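Local coordinates for uncharacterized protein (Sulfolobus tokodaii, PDB 2PD2) that is of unknown function but assembles as a trimer and belongs to the DsrE/DsrF-like family, some members of which handle sulfur, at residues A43-S48 and Q74-D79; V4-D9 and G93-K98; D29-V34 and E101-L106. All coordinates share one frame; numbering follows the deposited sequence.

Contact 1: residues A43-S48 and Q74-D79; sequences ALLKDS and QNLSHD
Lys46 meets the flat peptide carbonyl of Asp79 at its oxygen end, not over a face. Its NZ donates to Asp79 O at 3.0 Å with a C=O...N angle of 171°, almost straight ahead of the carbonyl. The lysine chain, extended beyond CG, reaches over from its loop and brings its CE to 3.3 Å from the same Asp79 O. The carboxylate of Asp79 takes no direct part: its OD2 is 6.8 Å from Lys46 NZ, so any attraction between the two charges is probably modest.

Beside this polar bridge lies an apolar one. CD2 of Leu45 sits 3.9 Å from CD1 of Leu76, with Leu76 CD2 equally near, and the two side chains cross at about a right angle. Leu76 is delivered here by a Schellman motif that ends helix 68-73, with Asn75 as the C-prime residue at positive phi and Leu76 N bonded back to Ile71 O. In segment 43-48, a type I turn from Leu45 to Ser48 holds Lys46 at its second position. Ser48 OG closes that loop on Ala43 O at 2.8 Å, approaching from above the carbonyl plane, and also pairs with Thr50 OG1.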
loop_
_atom_site.group_PDB
_atom_site.type_symbol
_atom_site.label_atom_id
_atom_site.label_comp_id
_atom_site.label_asym_id
_atom_site.label_seq_id
_atom_site.Cartn_x
_atom_site.Cartn_y
_atom_site.Cartn_z
ATOM N N ALA A 43 -8.505 -16.032 -2.727
ATOM C CA ALA A 43 -8.017 -16.289 -4.069
ATOM C C ALA A 43 -7.202 -17.574 -4.129
ATOM O O ALA A 43 -6.945 -18.089 -5.215
ATOM C CB ALA A 43 -7.177 -15.110 -4.570
ATOM N N LEU A 44 -6.796 -18.099 -2.974
ATOM C CA LEU A 44 -6.005 -19.332 -2.957
ATOM C C LEU A 44 -6.858 -20.594 -2.816
ATOM O O LEU A 44 -6.329 -21.689 -2.633
ATOM C CB LEU A 44 -4.959 -19.291 -1.829
ATOM C CG LEU A 44 -3.980 -18.114 -1.868
ATOM C CD1 LEU A 44 -2.964 -18.253 -0.750
ATOM C CD2 LEU A 44 -3.284 -18.066 -3.216
ATOM N N LEU A 45 -8.174 -20.442 -2.889
ATOM C CA LEU A 45 -9.066 -21.591 -2.788
ATOM C C LEU A 45 -8.970 -22.436 -4.058
ATOM O O LEU A 45 -8.689 -21.916 -5.138
ATOM C CB LEU A 45 -10.506 -21.121 -2.572
ATOM C CG LEU A 45 -10.809 -20.659 -1.144
ATOM C CD1 LEU A 45 -12.139 -19.934 -1.084
ATOM C CD2 LEU A 45 -10.811 -21.868 -0.228
ATOM N N LYS A 46 -9.197 -23.740 -3.928
ATOM C CA LYS A 46 -9.124 -24.641 -5.076
ATOM C C LYS A 46 -10.109 -24.307 -6.193
ATOM O O LYS A 46 -9.835 -24.572 -7.364
ATOM C CB LYS A 46 -9.344 -26.088 -4.625
ATOM C CG LYS A 46 -8.117 -26.738 -4.006
ATOM C CD LYS A 46 -8.447 -28.117 -3.457
ATOM C CE LYS A 46 -7.203 -28.817 -2.942
ATOM N NZ LYS A 46 -7.511 -30.161 -2.374
ATOM N N ASP A 47 -11.255 -23.735 -5.840
ATOM C CA ASP A 47 -12.258 -23.386 -6.839
ATOM C C ASP A 47 -12.190 -21.903 -7.207
ATOM O O ASP A 47 -13.101 -21.362 -7.837
ATOM C CB ASP A 47 -13.656 -23.758 -6.327
ATOM C CG ASP A 47 -14.063 -22.962 -5.105
ATOM O OD1 ASP A 47 -13.197 -22.701 -4.243
ATOM O OD2 ASP A 47 -15.254 -22.605 -4.997
ATOM N N SER A 48 -11.092 -21.258 -6.818
ATOM C CA SER A 48 -10.865 -19.842 -7.102
ATOM C C SER A 48 -10.854 -19.528 -8.596
ATOM O O SER A 48 -10.314 -20.289 -9.394
ATOM C CB SER A 48 -9.527 -19.394 -6.502
ATOM O OG SER A 48 -9.154 -18.126 -7.013
ATOM N N GLN A 74 -11.483 -16.352 7.705
ATOM C CA GLN A 74 -12.361 -16.547 6.552
ATOM C C GLN A 74 -12.984 -17.944 6.602
ATOM O O GLN A 74 -13.649 -18.376 5.660
ATOM C CB GLN A 74 -11.575 -16.385 5.247
ATOM C CG GLN A 74 -11.173 -14.948 4.909
ATOM C CD GLN A 74 -12.367 -14.072 4.601
ATOM O OE1 GLN A 74 -13.332 -14.516 3.975
ATOM N NE2 GLN A 74 -12.306 -12.819 5.024
ATOM N N ASN A 75 -12.757 -18.640 7.712
ATOM C CA ASN A 75 -13.269 -19.992 7.915
ATOM C C ASN A 75 -12.929 -20.926 6.765
ATOM O O ASN A 75 -13.808 -21.597 6.224
ATOM C CB ASN A 75 -14.786 -19.972 8.121
ATOM C CG ASN A 75 -15.185 -19.249 9.387
ATOM O OD1 ASN A 75 -14.524 -19.375 10.416
ATOM N ND2 ASN A 75 -16.275 -18.492 9.323
ATOM N N LEU A 76 -11.654 -20.960 6.388
ATOM C CA LEU A 76 -11.211 -21.834 5.311
ATOM C C LEU A 76 -10.399 -22.977 5.893
ATOM O O LEU A 76 -9.896 -22.882 7.006
ATOM C CB LEU A 76 -10.351 -21.070 4.299
ATOM C CG LEU A 76 -10.996 -19.856 3.630
ATOM C CD1 LEU A 76 -10.029 -19.287 2.601
ATOM C CD2 LEU A 76 -12.311 -20.251 2.973
ATOM N N SER A 77 -10.282 -24.055 5.128
ATOM C CA SER A 77 -9.523 -25.231 5.537
ATOM C C SER A 77 -8.317 -25.368 4.614
ATOM O O SER A 77 -8.418 -25.103 3.416
ATOM C CB SER A 77 -10.395 -26.481 5.428
ATOM O OG SER A 77 -9.624 -27.654 5.617
ATOM N N HIS A 78 -7.180 -25.782 5.163
ATOM C CA HIS A 78 -5.979 -25.938 4.349
ATOM C C HIS A 78 -6.222 -26.950 3.244
ATOM O O HIS A 78 -5.571 -26.919 2.201
ATOM C CB HIS A 78 -4.796 -26.378 5.210
ATOM C CG HIS A 78 -4.503 -25.452 6.343
ATOM N ND1 HIS A 78 -4.813 -24.108 6.302
ATOM C CD2 HIS A 78 -3.931 -25.666 7.551
ATOM C CE1 HIS A 78 -4.448 -23.538 7.433
ATOM N NE2 HIS A 78 -3.909 -24.462 8.211
ATOM N N ASP A 79 -7.169 -27.849 3.489
ATOM C CA ASP A 79 -7.539 -28.865 2.515
ATOM C C ASP A 79 -8.160 -28.215 1.283
ATOM O O ASP A 79 -8.111 -28.773 0.189
ATOM C CB ASP A 79 -8.564 -29.827 3.123
ATOM C CG ASP A 79 -7.952 -30.768 4.131
ATOM O OD1 ASP A 79 -7.104 -30.314 4.927
ATOM O OD2 ASP A 79 -8.324 -31.960 4.135
#

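Contact 2: residues V4-D9 and G93-K98; sequences VVQIKD and GEIVRK
Ile95 and Val4 bury nearly equal areas where helix 93-98 lies along strand 4-7, and Gln6 comes next. Ile95 does its work with one methyl: CD1 presses on the aliphatic part of Gln6, 3.6 Å from Gln6 CB and just as close to Gln6 CG, the two side chains crossing at about a right angle. The amide of Gln6 is touched less closely, its NE2 lying 4.0 Å from Ile95 CD1. Gln6 runs extended with CG anti to the backbone N (chi1 166°), which lays its methylenes against the isoleucine and carries the amide onward to its own partners: OE1 bonds to Tyr105 OH, while NE2 bonds to His37 and to Ala107 O of the second subunit. A buried polar group is thus gripped at both ends, and its aliphatic stem is left to do the packing.

Val4 meets the helix one turn further along. Its CG2 lies 3.9 Å from Lys98 CB and 4.3 Å from Ile95 CA, so this methyl covers both a side chain and the helix backbone. Lys98 gives only the base of its chain to the valine; it bends at chi2 and chi3, and NZ leaves to form a salt bridge with Glu101.

The strand and helix axes come within 9.0 Å and run nearly antiparallel, at 156°. Val4 and Gln6 face this helix, whereas Val5 and Ile7 on the reverse of the strand pack against helix 13-26. Helix 91-100 is the beta-alpha-beta crossover between parallel strands 86-88 and 104-107, which is why it runs back against the strands, in a three-layer alpha/beta/alpha sandwich.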
loop_
_atom_site.group_PDB
_atom_site.type_symbol
_atom_site.label_atom_id
_atom_site.label_comp_id
_atom_site.label_asym_id
_atom_site.label_seq_id
_atom_site.Cartn_x
_atom_site.Cartn_y
_atom_site.Cartn_z
ATOM N N VAL A 4 8.964 -8.619 -2.034
ATOM C CA VAL A 4 7.901 -9.241 -1.270
ATOM C C VAL A 4 6.644 -8.445 -1.640
ATOM O O VAL A 4 6.549 -7.240 -1.396
ATOM C CB VAL A 4 8.187 -9.209 0.265
ATOM C CG1 VAL A 4 8.330 -7.786 0.762
ATOM C CG2 VAL A 4 7.082 -9.939 1.007
ATOM N N VAL A 5 5.704 -9.129 -2.281
ATOM C CA VAL A 5 4.460 -8.524 -2.734
ATOM C C VAL A 5 3.290 -8.796 -1.793
ATOM O O VAL A 5 3.060 -9.928 -1.383
ATOM C CB VAL A 5 4.065 -9.064 -4.121
ATOM C CG1 VAL A 5 2.753 -8.418 -4.581
ATOM C CG2 VAL A 5 5.182 -8.802 -5.126
ATOM N N GLN A 6 2.537 -7.752 -1.475
ATOM C CA GLN A 6 1.380 -7.894 -0.598
ATOM C C GLN A 6 0.073 -7.708 -1.365
ATOM O O GLN A 6 -0.037 -6.814 -2.199
ATOM C CB GLN A 6 1.428 -6.851 0.523
ATOM C CG GLN A 6 0.103 -6.699 1.286
ATOM C CD GLN A 6 0.027 -5.391 2.050
ATOM O OE1 GLN A 6 0.461 -4.350 1.553
ATOM N NE2 GLN A 6 -0.537 -5.433 3.254
ATOM N N ILE A 7 -0.903 -8.565 -1.087
ATOM C CA ILE A 7 -2.231 -8.455 -1.692
ATOM C C ILE A 7 -3.201 -8.708 -0.542
ATOM O O ILE A 7 -3.142 -9.759 0.094
ATOM C CB ILE A 7 -2.477 -9.508 -2.794
ATOM C CG1 ILE A 7 -1.395 -9.416 -3.872
ATOM C CG2 ILE A 7 -3.837 -9.266 -3.428
ATOM C CD1 ILE A 7 -1.579 -10.415 -5.006
ATOM N N LYS A 8 -4.084 -7.750 -0.269
ATOM C CA LYS A 8 -5.018 -7.896 0.846
ATOM C C LYS A 8 -6.499 -7.790 0.491
ATOM O O LYS A 8 -7.352 -8.277 1.234
ATOM C CB LYS A 8 -4.694 -6.856 1.925
ATOM C CG LYS A 8 -4.654 -5.413 1.413
ATOM C CD LYS A 8 -4.460 -4.406 2.554
ATOM C CE LYS A 8 -4.221 -2.981 2.042
ATOM N NZ LYS A 8 -2.831 -2.762 1.509
ATOM N N ASP A 9 -6.807 -7.161 -0.637
ATOM C CA ASP A 9 -8.195 -6.976 -1.041
ATOM C C ASP A 9 -8.629 -7.975 -2.106
ATOM O O ASP A 9 -8.124 -7.963 -3.231
ATOM C CB ASP A 9 -8.400 -5.541 -1.542
ATOM C CG ASP A 9 -8.051 -4.499 -0.486
ATOM O OD1 ASP A 9 -8.624 -4.563 0.623
ATOM O OD2 ASP A 9 -7.204 -3.618 -0.762
ATOM N N GLY A 93 3.272 -10.286 9.446
ATOM C CA GLY A 93 4.546 -10.570 10.086
ATOM C C GLY A 93 5.577 -10.991 9.045
ATOM O O GLY A 93 6.752 -10.634 9.134
ATOM N N GLU A 94 5.132 -11.758 8.053
ATOM C CA GLU A 94 6.005 -12.219 6.978
ATOM C C GLU A 94 6.466 -11.024 6.138
ATOM O O GLU A 94 7.650 -10.890 5.811
ATOM C CB GLU A 94 5.251 -13.217 6.090
ATOM C CG GLU A 94 6.003 -13.661 4.835
ATOM C CD GLU A 94 7.173 -14.586 5.131
ATOM O OE1 GLU A 94 7.493 -14.787 6.319
ATOM O OE2 GLU A 94 7.777 -15.111 4.170
ATOM N N ILE A 95 5.521 -10.156 5.792
ATOM C CA ILE A 95 5.811 -8.975 4.988
ATOM C C ILE A 95 6.863 -8.110 5.682
ATOM O O ILE A 95 7.833 -7.666 5.063
ATOM C CB ILE A 95 4.506 -8.169 4.739
ATOM C CG1 ILE A 95 3.604 -8.949 3.769
ATOM C CG2 ILE A 95 4.827 -6.789 4.188
ATOM C CD1 ILE A 95 2.178 -8.408 3.654
ATOM N N VAL A 96 6.687 -7.895 6.981
ATOM C CA VAL A 96 7.642 -7.096 7.738
ATOM C C VAL A 96 9.003 -7.797 7.832
ATOM O O VAL A 96 10.042 -7.175 7.620
ATOM C CB VAL A 96 7.092 -6.787 9.156
ATOM C CG1 VAL A 96 8.196 -6.227 10.042
ATOM C CG2 VAL A 96 5.931 -5.774 9.051
ATOM N N ARG A 97 9.001 -9.092 8.142
ATOM C CA ARG A 97 10.260 -9.829 8.258
ATOM C C ARG A 97 11.048 -9.871 6.950
ATOM O O ARG A 97 12.258 -9.668 6.954
ATOM C CB ARG A 97 10.016 -11.261 8.762
ATOM C CG ARG A 97 9.869 -11.369 10.276
ATOM C CD ARG A 97 9.821 -12.822 10.736
ATOM N NE ARG A 97 8.553 -13.461 10.404
ATOM C CZ ARG A 97 7.471 -13.423 11.179
ATOM N NH1 ARG A 97 7.509 -12.779 12.339
ATOM N NH2 ARG A 97 6.352 -14.021 10.796
ATOM N N LYS A 98 10.375 -10.138 5.830
ATOM C CA LYS A 98 11.080 -10.177 4.555
ATOM C C LYS A 98 11.715 -8.816 4.286
ATOM O O LYS A 98 12.846 -8.741 3.811
ATOM C CB LYS A 98 10.138 -10.558 3.398
ATOM C CG LYS A 98 9.476 -11.932 3.540
ATOM C CD LYS A 98 10.471 -13.048 3.868
ATOM C CE LYS A 98 11.525 -13.247 2.789
ATOM N NZ LYS A 98 12.451 -14.369 3.141
#

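Contact 3: residues D29-V34 and E101-L106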
loop_
_atom_site.group_PDB
_atom_site.type_symbol
_atom_site.label_atom_id
_atom_site.label_comp_id
_atom_site.label_asym_id
_atom_site.label_seq_id
_atom_site.Cartn_x
_atom_site.Cartn_y
_atom_site.Cartn_z
ATOM N N ASP A 29 15.454 -11.968 -13.619
ATOM C CA ASP A 29 15.821 -12.780 -12.467
ATOM C C ASP A 29 15.240 -12.298 -11.142
ATOM O O ASP A 29 15.861 -12.440 -10.091
ATOM C CB ASP A 29 17.347 -12.872 -12.365
ATOM C CG ASP A 29 17.964 -13.567 -13.565
ATOM O OD1 ASP A 29 17.414 -14.604 -13.994
ATOM O OD2 ASP A 29 18.996 -13.081 -14.074
ATOM N N ALA A 30 14.043 -11.728 -11.188
ATOM C CA ALA A 30 13.406 -11.264 -9.966
ATOM C C ALA A 30 13.125 -12.471 -9.072
ATOM O O ALA A 30 12.807 -13.553 -9.564
ATOM C CB ALA A 30 12.099 -10.548 -10.294
ATOM N N GLU A 31 13.268 -12.281 -7.763
ATOM C CA GLU A 31 12.985 -13.329 -6.792
ATOM C C GLU A 31 11.744 -12.786 -6.094
ATOM O O GLU A 31 11.830 -11.882 -5.263
ATOM C CB GLU A 31 14.138 -13.468 -5.807
ATOM C CG GLU A 31 14.256 -14.839 -5.194
ATOM C CD GLU A 31 15.414 -14.934 -4.227
ATOM O OE1 GLU A 31 16.487 -14.360 -4.522
ATOM O OE2 GLU A 31 15.250 -15.583 -3.177
ATOM N N ILE A 32 10.588 -13.342 -6.436
ATOM C CA ILE A 32 9.328 -12.846 -5.909
ATOM C C ILE A 32 8.570 -13.756 -4.955
ATOM O O ILE A 32 8.433 -14.951 -5.199
ATOM C CB ILE A 32 8.375 -12.503 -7.086
ATOM C CG1 ILE A 32 9.075 -11.559 -8.069
ATOM C CG2 ILE A 32 7.085 -11.870 -6.565
ATOM C CD1 ILE A 32 8.452 -11.581 -9.462
ATOM N N GLU A 33 8.070 -13.159 -3.873
ATOM C CA GLU A 33 7.252 -13.858 -2.889
ATOM C C GLU A 33 5.970 -13.047 -2.754
ATOM O O GLU A 33 6.008 -11.851 -2.470
ATOM C CB GLU A 33 7.920 -13.933 -1.513
ATOM C CG GLU A 33 6.990 -14.566 -0.474
ATOM C CD GLU A 33 7.591 -14.638 0.922
ATOM O OE1 GLU A 33 8.820 -14.807 1.041
ATOM O OE2 GLU A 33 6.828 -14.546 1.904
ATOM N N VAL A 34 4.835 -13.689 -2.970
ATOM C CA VAL A 34 3.565 -12.994 -2.866
ATOM C C VAL A 34 2.831 -13.459 -1.623
ATOM O O VAL A 34 2.552 -14.649 -1.464
ATOM C CB VAL A 34 2.674 -13.257 -4.089
ATOM C CG1 VAL A 34 1.409 -12.410 -3.990
ATOM C CG2 VAL A 34 3.437 -12.937 -5.372
ATOM N N GLU A 101 14.799 -8.347 5.991
ATOM C CA GLU A 101 15.817 -9.210 5.409
ATOM C C GLU A 101 16.333 -8.635 4.090
ATOM O O GLU A 101 17.160 -9.251 3.421
ATOM C CB GLU A 101 15.250 -10.620 5.187
ATOM C CG GLU A 101 15.149 -11.475 6.454
ATOM C CD GLU A 101 14.226 -12.681 6.286
ATOM O OE1 GLU A 101 14.238 -13.303 5.205
ATOM O OE2 GLU A 101 13.489 -13.014 7.239
ATOM N N GLY A 102 15.842 -7.452 3.718
ATOM C CA GLY A 102 16.285 -6.814 2.488
ATOM C C GLY A 102 15.365 -6.942 1.281
ATOM O O GLY A 102 15.713 -6.515 0.182
ATOM N N TRP A 103 14.187 -7.524 1.465
ATOM C CA TRP A 103 13.264 -7.672 0.348
ATOM C C TRP A 103 12.532 -6.365 0.101
ATOM O O TRP A 103 12.127 -5.689 1.043
ATOM C CB TRP A 103 12.257 -8.788 0.628
ATOM C CG TRP A 103 12.879 -10.147 0.651
ATOM C CD1 TRP A 103 13.911 -10.566 1.443
ATOM C CD2 TRP A 103 12.523 -11.261 -0.171
ATOM N NE1 TRP A 103 14.223 -11.876 1.161
ATOM C CE2 TRP A 103 13.383 -12.328 0.176
ATOM C CE3 TRP A 103 11.559 -11.463 -1.165
ATOM C CZ2 TRP A 103 13.315 -13.577 -0.442
ATOM C CZ3 TRP A 103 11.487 -12.712 -1.781
ATOM C CH2 TRP A 103 12.360 -13.751 -1.414
ATOM N N ILE A 104 12.383 -6.004 -1.171
ATOM C CA ILE A 104 11.691 -4.781 -1.540
ATOM C C ILE A 104 10.176 -5.006 -1.501
ATOM O O ILE A 104 9.650 -5.950 -2.084
ATOM C CB ILE A 104 12.130 -4.307 -2.941
ATOM C CG1 ILE A 104 13.622 -3.938 -2.902
ATOM C CG2 ILE A 104 11.285 -3.101 -3.382
ATOM C CD1 ILE A 104 14.234 -3.647 -4.254
ATOM N N TYR A 105 9.495 -4.110 -0.801
ATOM C CA TYR A 105 8.051 -4.163 -0.599
ATOM C C TYR A 105 7.227 -3.544 -1.724
ATOM O O TYR A 105 7.524 -2.445 -2.201
ATOM C CB TYR A 105 7.751 -3.474 0.739
ATOM C CG TYR A 105 6.300 -3.301 1.124
ATOM C CD1 TYR A 105 5.367 -4.321 0.942
ATOM C CD2 TYR A 105 5.881 -2.131 1.754
ATOM C CE1 TYR A 105 4.047 -4.172 1.390
ATOM C CE2 TYR A 105 4.580 -1.975 2.205
ATOM C CZ TYR A 105 3.668 -2.994 2.021
ATOM O OH TYR A 105 2.396 -2.830 2.502
ATOM N N LEU A 106 6.190 -4.266 -2.139
ATOM C CA LEU A 106 5.282 -3.809 -3.187
ATOM C C LEU A 106 3.857 -4.135 -2.751
ATOM O O LEU A 106 3.491 -5.310 -2.622
ATOM C CB LEU A 106 5.587 -4.508 -4.522
ATOM C CG LEU A 106 4.611 -4.188 -5.663
ATOM C CD1 LEU A 106 4.649 -2.688 -5.973
ATOM C CD2 LEU A 106 4.976 -4.991 -6.899
#
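Trp103 reaches across to strand 31-34 with the six-membered part of its indole. From CB, which points toward that strand, the side chain turns to set CG anti to the carbonyl carbon (chi1 -68°), and the ring extends over the intervening strand 2-7, touching Lys2 and, from helix 91-100, Lys98. CE3 is the first ring atom to come near the other segment, 4.1 Å from Glu31 O. Next along the rim, CZ3 makes the tightest approach: it lies 3.6 Å from Glu31 O and 3.8 Å from Glu33 CB, both reached obliquely, and the carbonyl carbon of Ile32 lies at the ring edge near its plane. CH2 then meets the side chain of Glu31, with OE2 at 3.8 Å, and the same Glu31 OE2 is 3.9 Å from CZ2. Glu31 gets there on an extended chain, its carboxylate steeply turned from the indole, the planes 74° apart.

Putting an alanine at Trp103 would probably leave the Glu31 carboxylate held by Lys2 but without the ring beside it, uncover Glu33 CB and open a gap above strand 2-7.

No hydrogen bond crosses between the two segments, so the contact rests on shape: van der Waals touches of the indole, with Glu31 O and OE2 both well out of its plane. The chemistry is largely apolar, and the one charged group that meets the ring, the Glu31 carboxylate, has its charge paired through OE1 in a salt bridge with Lys2.

From the N terminus, strand 2-7 opens the loop of contact 2 and strand 31-36 then opens that of contact 3. Contact 1 begins and ends within both: it pairs 43-48 with 74-79, joining the loop after strand 31-36 to the one after helix 68-73. Helix 91-100 next closes contact 2, and the segment leading into strand 104-107 closes contact 3, so these two cross. They touch each other, for instance through Lys98 and Glu33, tying the last helix and the edge strand 104-107 to strands 2-7 and 31-36. Contact 1 stays apart, its centre about 24 Å from that of contact 3, on the opposite side of the chain's centre.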